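Local coordinates for probable spore coat polysaccharide biosynthesis protein E (Chromobacterium violaceum ATCC 12472, PDB 3G8R), which probably acts as an N-acylneuraminate-9-phosphate synthase, this chain being the zinc-binding NeuB barrel and SAF-domain part of a longer protein, at residues 104-118 with 127-141. Residues are numbered along the deposited sequence; the frame is centred on the assembly and turned at random.
Sequences VDLIEAHGIEIIKIA and LLERIARSDKPVVAS
Leu127 opens the contact by laying CD1 against CG2 of Val104, and one turn on, Arg130 meets the other branch of the same valine, CG1. With CG1 anti to the backbone N (chi1 175°), Val104 sets that methyl over the centre of one guanidinium face, CG1 to Arg130 CZ 3.3 Å. Asp105 OD1 lies at the guanidinium edge, near its plane, 2.8 Å from Arg130 NH1, a salt bridge in which the carboxylate is turned 51° from the guanidinium. Glu108 OE1 makes a longer bridge to NH2, approaching obliquely although the two planes are almost parallel, 11° apart. Ile131 fills the gap between helix and sheet, its CD1 3.9 Å from Ile117 CG1 and close to Ile115 CG2 as well. Ser134 then gives its hydroxyl to Glu108 OE1, meeting it from above the carboxylate plane at 2.6 Å from OG, so this one oxygen serves both serine and arginine.

Strand 114-117, helix 125-132 and strand 138-141 follow one another in the chain; the two strands run nearly parallel as neighbours in the closed barrel, and segment 127-132 of the helix returns almost antiparallel to strand 114-117. This is the right-handed beta-alpha-beta crossover joining the fourth and fifth strands of the eight-stranded TIM barrel.

Beyond Lys136, whose CB lies near Glu113 O, Pro137 O accepts Ile115 N to start the parallel ladder. Val138 CG1 packs on Ile117 CD1 on the helix-facing side. Val139 N donates to Ile115 O, and Val139 O takes Ile117 N at 2.6 Å. At the end Ser141 N donates to Ile117 O, while Ser141 OG accepts Lys116 NZ at 2.6 Å; that ammonium also pairs with Glu223, and the lysine side chain lies about 6 Å from the zinc ion bound by His202 and His225.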
loop_
_atom_site.group_PDB
_atom_site.type_symbol
_atom_site.label_atom_id
_atom_site.label_comp_id
_atom_site.label_asym_id
_atom_site.label_seq_id
_atom_site.Cartn_x
_atom_site.Cartn_y
_atom_site.Cartn_z
ATOM N N VAL A 104 33.828 -7.918 -9.054
ATOM C CA VAL A 104 33.666 -8.347 -7.679
ATOM C C VAL A 104 35.004 -8.213 -6.938
ATOM O O VAL A 104 35.046 -7.685 -5.817
ATOM C CB VAL A 104 33.171 -9.811 -7.568
ATOM C CG1 VAL A 104 33.131 -10.264 -6.099
ATOM C CG2 VAL A 104 31.814 -9.995 -8.237
ATOM N N ASP A 105 36.083 -8.696 -7.564
ATOM C CA ASP A 105 37.407 -8.630 -6.968
ATOM C C ASP A 105 37.657 -7.205 -6.568
ATOM O O ASP A 105 38.043 -6.914 -5.424
ATOM C CB ASP A 105 38.463 -9.067 -7.968
ATOM C CG ASP A 105 38.532 -10.573 -8.117
ATOM O OD1 ASP A 105 38.562 -11.265 -7.075
ATOM O OD2 ASP A 105 38.579 -11.067 -9.274
ATOM N N LEU A 106 37.393 -6.323 -7.524
ATOM C CA LEU A 106 37.595 -4.918 -7.359
ATOM C C LEU A 106 36.734 -4.360 -6.221
ATOM O O LEU A 106 37.239 -3.616 -5.357
ATOM C CB LEU A 106 37.253 -4.214 -8.661
ATOM C CG LEU A 106 38.187 -3.129 -9.195
ATOM C CD1 LEU A 106 37.405 -2.160 -10.104
ATOM C CD2 LEU A 106 38.923 -2.385 -8.067
ATOM N N ILE A 107 35.442 -4.705 -6.212
ATOM C CA ILE A 107 34.578 -4.281 -5.119
ATOM C C ILE A 107 35.217 -4.583 -3.767
ATOM O O ILE A 107 35.125 -3.763 -2.877
ATOM C CB ILE A 107 33.173 -4.924 -5.189
ATOM C CG1 ILE A 107 32.227 -4.100 -6.077
ATOM C CG2 ILE A 107 32.564 -5.095 -3.781
ATOM C CD1 ILE A 107 31.047 -4.907 -6.601
ATOM N N GLU A 108 35.866 -5.742 -3.632
ATOM C CA GLU A 108 36.552 -6.135 -2.394
ATOM C C GLU A 108 37.682 -5.158 -2.017
ATOM O O GLU A 108 37.745 -4.651 -0.872
ATOM C CB GLU A 108 37.150 -7.539 -2.523
ATOM C CG GLU A 108 36.180 -8.637 -2.962
ATOM C CD GLU A 108 35.464 -9.324 -1.814
ATOM O OE1 GLU A 108 34.768 -10.329 -2.086
ATOM O OE2 GLU A 108 35.595 -8.873 -0.651
ATOM N N ALA A 109 38.562 -4.911 -2.984
ATOM C CA ALA A 109 39.673 -3.991 -2.806
ATOM C C ALA A 109 39.240 -2.600 -2.313
ATOM O O ALA A 109 39.942 -1.939 -1.506
ATOM C CB ALA A 109 40.440 -3.869 -4.098
ATOM N N HIS A 110 38.081 -2.164 -2.796
ATOM C CA HIS A 110 37.610 -0.840 -2.507
ATOM C C HIS A 110 36.923 -0.771 -1.164
ATOM O O HIS A 110 36.607 0.308 -0.679
ATOM C CB HIS A 110 36.706 -0.399 -3.619
ATOM C CG HIS A 110 37.438 -0.052 -4.873
ATOM N ND1 HIS A 110 36.819 0.527 -5.963
ATOM C CD2 HIS A 110 38.746 -0.173 -5.203
ATOM C CE1 HIS A 110 37.712 0.725 -6.917
ATOM N NE2 HIS A 110 38.891 0.320 -6.478
ATOM N N GLY A 111 36.728 -1.918 -0.533
ATOM C CA GLY A 111 36.017 -1.958 0.758
ATOM C C GLY A 111 34.588 -1.433 0.654
ATOM O O GLY A 111 34.092 -0.729 1.542
ATOM N N ILE A 112 33.937 -1.774 -0.455
ATOM C CA ILE A 112 32.521 -1.520 -0.636
ATOM C C ILE A 112 31.763 -2.449 0.307
ATOM O O ILE A 112 32.159 -3.586 0.468
ATOM C CB ILE A 112 32.120 -1.732 -2.108
ATOM C CG1 ILE A 112 32.504 -0.490 -2.920
ATOM C CG2 ILE A 112 30.624 -2.022 -2.235
ATOM C CD1 ILE A 112 33.131 -0.789 -4.233
ATOM N N GLU A 113 30.694 -1.950 0.929
ATOM C CA GLU A 113 29.946 -2.667 1.968
ATOM C C GLU A 113 28.907 -3.640 1.437
ATOM O O GLU A 113 28.641 -4.646 2.101
ATOM C CB GLU A 113 29.251 -1.690 2.911
ATOM C CG GLU A 113 30.192 -0.700 3.602
ATOM C CD GLU A 113 29.454 0.475 4.241
ATOM O OE1 GLU A 113 28.624 0.237 5.163
ATOM O OE2 GLU A 113 29.705 1.632 3.808
ATOM N N ILE A 114 28.323 -3.343 0.271
ATOM C CA ILE A 114 27.190 -4.118 -0.297
ATOM C C ILE A 114 27.233 -4.385 -1.844
ATOM O O ILE A 114 27.769 -3.577 -2.629
ATOM C CB ILE A 114 25.855 -3.419 0.069
ATOM C CG1 ILE A 114 25.655 -3.370 1.592
ATOM C CG2 ILE A 114 24.657 -4.075 -0.648
ATOM C CD1 ILE A 114 24.458 -2.512 2.086
ATOM N N ILE A 115 26.660 -5.510 -2.265
ATOM C CA ILE A 115 26.618 -5.887 -3.676
ATOM C C ILE A 115 25.218 -5.806 -4.277
ATOM O O ILE A 115 24.338 -6.550 -3.873
ATOM C CB ILE A 115 27.187 -7.325 -3.902
ATOM C CG1 ILE A 115 28.690 -7.342 -3.623
ATOM C CG2 ILE A 115 26.919 -7.823 -5.341
ATOM C CD1 ILE A 115 29.264 -8.713 -3.291
ATOM N N LYS A 116 24.990 -4.919 -5.239
ATOM C CA LYS A 116 23.726 -5.033 -5.974
ATOM C C LYS A 116 23.924 -5.979 -7.127
ATOM O O LYS A 116 24.940 -5.923 -7.805
ATOM C CB LYS A 116 23.193 -3.709 -6.498
ATOM C CG LYS A 116 21.721 -3.514 -6.169
ATOM C CD LYS A 116 20.727 -4.009 -7.226
ATOM C CE LYS A 116 20.492 -2.928 -8.291
ATOM N NZ LYS A 116 19.082 -2.928 -8.848
ATOM N N ILE A 117 22.972 -6.865 -7.335
ATOM C CA ILE A 117 22.895 -7.583 -8.580
ATOM C C ILE A 117 21.887 -6.904 -9.518
ATOM O O ILE A 117 20.710 -6.766 -9.176
ATOM C CB ILE A 117 22.442 -9.012 -8.314
ATOM C CG1 ILE A 117 23.468 -9.711 -7.434
ATOM C CG2 ILE A 117 22.174 -9.787 -9.632
ATOM C CD1 ILE A 117 23.113 -11.164 -7.126
ATOM N N ALA A 118 22.316 -6.491 -10.696
ATOM C CA ALA A 118 21.374 -5.958 -11.671
ATOM C C ALA A 118 20.434 -7.041 -12.208
ATOM O O ALA A 118 20.746 -8.232 -12.186
ATOM C CB ALA A 118 22.118 -5.312 -12.814
ATOM N N LEU A 127 28.518 -15.277 -12.593
ATOM C CA LEU A 127 28.701 -14.061 -11.808
ATOM C C LEU A 127 28.201 -14.275 -10.396
ATOM O O LEU A 127 28.795 -13.752 -9.444
ATOM C CB LEU A 127 28.007 -12.839 -12.436
ATOM C CG LEU A 127 28.113 -11.574 -11.580
ATOM C CD1 LEU A 127 29.583 -11.194 -11.303
ATOM C CD2 LEU A 127 27.357 -10.378 -12.122
ATOM N N LEU A 128 27.111 -15.036 -10.270
ATOM C CA LEU A 128 26.532 -15.325 -8.959
ATOM C C LEU A 128 27.465 -16.192 -8.130
ATOM O O LEU A 128 27.668 -15.924 -6.946
ATOM C CB LEU A 128 25.151 -15.978 -9.071
ATOM C CG LEU A 128 24.031 -15.123 -9.655
ATOM C CD1 LEU A 128 22.676 -15.671 -9.239
ATOM C CD2 LEU A 128 24.122 -13.655 -9.244
ATOM N N GLU A 129 28.032 -17.220 -8.750
ATOM C CA GLU A 129 29.019 -18.041 -8.071
ATOM C C GLU A 129 30.095 -17.136 -7.489
ATOM O O GLU A 129 30.399 -17.248 -6.309
ATOM C CB GLU A 129 29.620 -19.093 -9.001
ATOM C CG GLU A 129 28.719 -20.312 -9.250
ATOM C CD GLU A 129 29.101 -21.129 -10.513
ATOM O OE1 GLU A 129 29.387 -20.520 -11.579
ATOM O OE2 GLU A 129 29.084 -22.388 -10.445
ATOM N N ARG A 130 30.629 -16.207 -8.289
ATOM C CA ARG A 130 31.678 -15.306 -7.795
ATOM C C ARG A 130 31.226 -14.465 -6.634
ATOM O O ARG A 130 32.044 -14.179 -5.748
ATOM C CB ARG A 130 32.279 -14.381 -8.854
ATOM C CG ARG A 130 33.817 -14.520 -8.911
ATOM C CD ARG A 130 34.688 -13.572 -8.047
ATOM N NE ARG A 130 34.451 -13.619 -6.599
ATOM C CZ ARG A 130 35.104 -12.878 -5.697
ATOM N NH1 ARG A 130 36.073 -12.040 -6.065
ATOM N NH2 ARG A 130 34.771 -12.958 -4.414
ATOM N N ILE A 131 29.949 -14.075 -6.634
ATOM C CA ILE A 131 29.397 -13.216 -5.581
ATOM C C ILE A 131 29.179 -14.017 -4.307
ATOM O O ILE A 131 29.437 -13.550 -3.204
ATOM C CB ILE A 131 28.080 -12.564 -6.035
ATOM C CG1 ILE A 131 28.357 -11.528 -7.136
ATOM C CG2 ILE A 131 27.369 -11.954 -4.867
ATOM C CD1 ILE A 131 27.115 -10.932 -7.833
ATOM N N ALA A 132 28.688 -15.234 -4.487
ATOM C CA ALA A 132 28.407 -16.128 -3.366
ATOM C C ALA A 132 29.655 -16.380 -2.543
ATOM O O ALA A 132 29.591 -16.446 -1.343
ATOM C CB ALA A 132 27.851 -17.440 -3.862
ATOM N N ARG A 133 30.797 -16.519 -3.194
ATOM C CA ARG A 133 32.014 -16.735 -2.449
ATOM C C ARG A 133 32.530 -15.439 -1.823
ATOM O O ARG A 133 33.660 -15.366 -1.400
ATOM C CB ARG A 133 33.061 -17.503 -3.276
ATOM C CG ARG A 133 33.880 -16.734 -4.280
ATOM C CD ARG A 133 35.069 -17.607 -4.778
ATOM N NE ARG A 133 34.657 -18.564 -5.815
ATOM C CZ ARG A 133 34.938 -18.434 -7.118
ATOM N NH1 ARG A 133 35.657 -17.393 -7.560
ATOM N NH2 ARG A 133 34.504 -19.349 -7.984
ATOM N N SER A 134 31.676 -14.428 -1.748
ATOM C CA SER A 134 32.032 -13.162 -1.116
ATOM C C SER A 134 31.393 -13.182 0.257
ATOM O O SER A 134 30.712 -14.145 0.579
ATOM C CB SER A 134 31.491 -12.001 -1.940
ATOM O OG SER A 134 32.238 -10.829 -1.708
ATOM N N ASP A 135 31.588 -12.156 1.078
ATOM C CA ASP A 135 30.966 -12.185 2.416
ATOM C C ASP A 135 30.195 -10.896 2.805
ATOM O O ASP A 135 30.046 -10.519 3.984
ATOM C CB ASP A 135 31.968 -12.671 3.489
ATOM C CG ASP A 135 32.137 -14.235 3.506
ATOM O OD1 ASP A 135 31.117 -14.973 3.493
ATOM O OD2 ASP A 135 33.298 -14.732 3.558
ATOM N N LYS A 136 29.667 -10.251 1.777
ATOM C CA LYS A 136 28.877 -9.041 1.937
ATOM C C LYS A 136 27.404 -9.301 1.630
ATOM O O LYS A 136 27.057 -10.216 0.869
ATOM C CB LYS A 136 29.417 -7.960 1.010
ATOM C CG LYS A 136 30.870 -7.729 1.247
ATOM C CD LYS A 136 31.651 -7.697 -0.046
ATOM C CE LYS A 136 32.185 -6.308 -0.316
ATOM N NZ LYS A 136 32.930 -5.787 0.867
ATOM N N PRO A 137 26.530 -8.487 2.225
ATOM C CA PRO A 137 25.098 -8.500 1.948
ATOM C C PRO A 137 24.789 -8.343 0.456
ATOM O O PRO A 137 25.587 -7.780 -0.296
ATOM C CB PRO A 137 24.615 -7.276 2.707
ATOM C CG PRO A 137 25.581 -7.129 3.814
ATOM C CD PRO A 137 26.892 -7.480 3.236
ATOM N N VAL A 138 23.633 -8.838 0.027
ATOM C CA VAL A 138 23.290 -8.796 -1.402
ATOM C C VAL A 138 21.898 -8.231 -1.633
ATOM O O VAL A 138 20.935 -8.509 -0.892
ATOM C CB VAL A 138 23.440 -10.179 -2.090
ATOM C CG1 VAL A 138 22.952 -10.144 -3.533
ATOM C CG2 VAL A 138 24.883 -10.622 -2.078
ATOM N N VAL A 139 21.817 -7.424 -2.676
ATOM C CA VAL A 139 20.601 -6.773 -3.076
ATOM C C VAL A 139 20.405 -7.126 -4.552
ATOM O O VAL A 139 21.235 -6.778 -5.406
ATOM C CB VAL A 139 20.773 -5.284 -2.929
ATOM C CG1 VAL A 139 19.523 -4.581 -3.304
ATOM C CG2 VAL A 139 21.159 -4.938 -1.506
ATOM N N ALA A 140 19.317 -7.817 -4.854
ATOM C CA ALA A 140 19.156 -8.393 -6.162
ATOM C C ALA A 140 17.923 -7.840 -6.845
ATOM O O ALA A 140 16.860 -7.743 -6.262
ATOM C CB ALA A 140 19.069 -9.895 -6.036
ATOM N N SER A 141 18.053 -7.432 -8.085
ATOM C CA SER A 141 16.859 -6.913 -8.730
ATOM C C SER A 141 16.343 -7.972 -9.643
ATOM O O SER A 141 17.124 -8.738 -10.191
ATOM C CB SER A 141 17.146 -5.639 -9.496
ATOM O OG SER A 141 17.087 -4.579 -8.608
#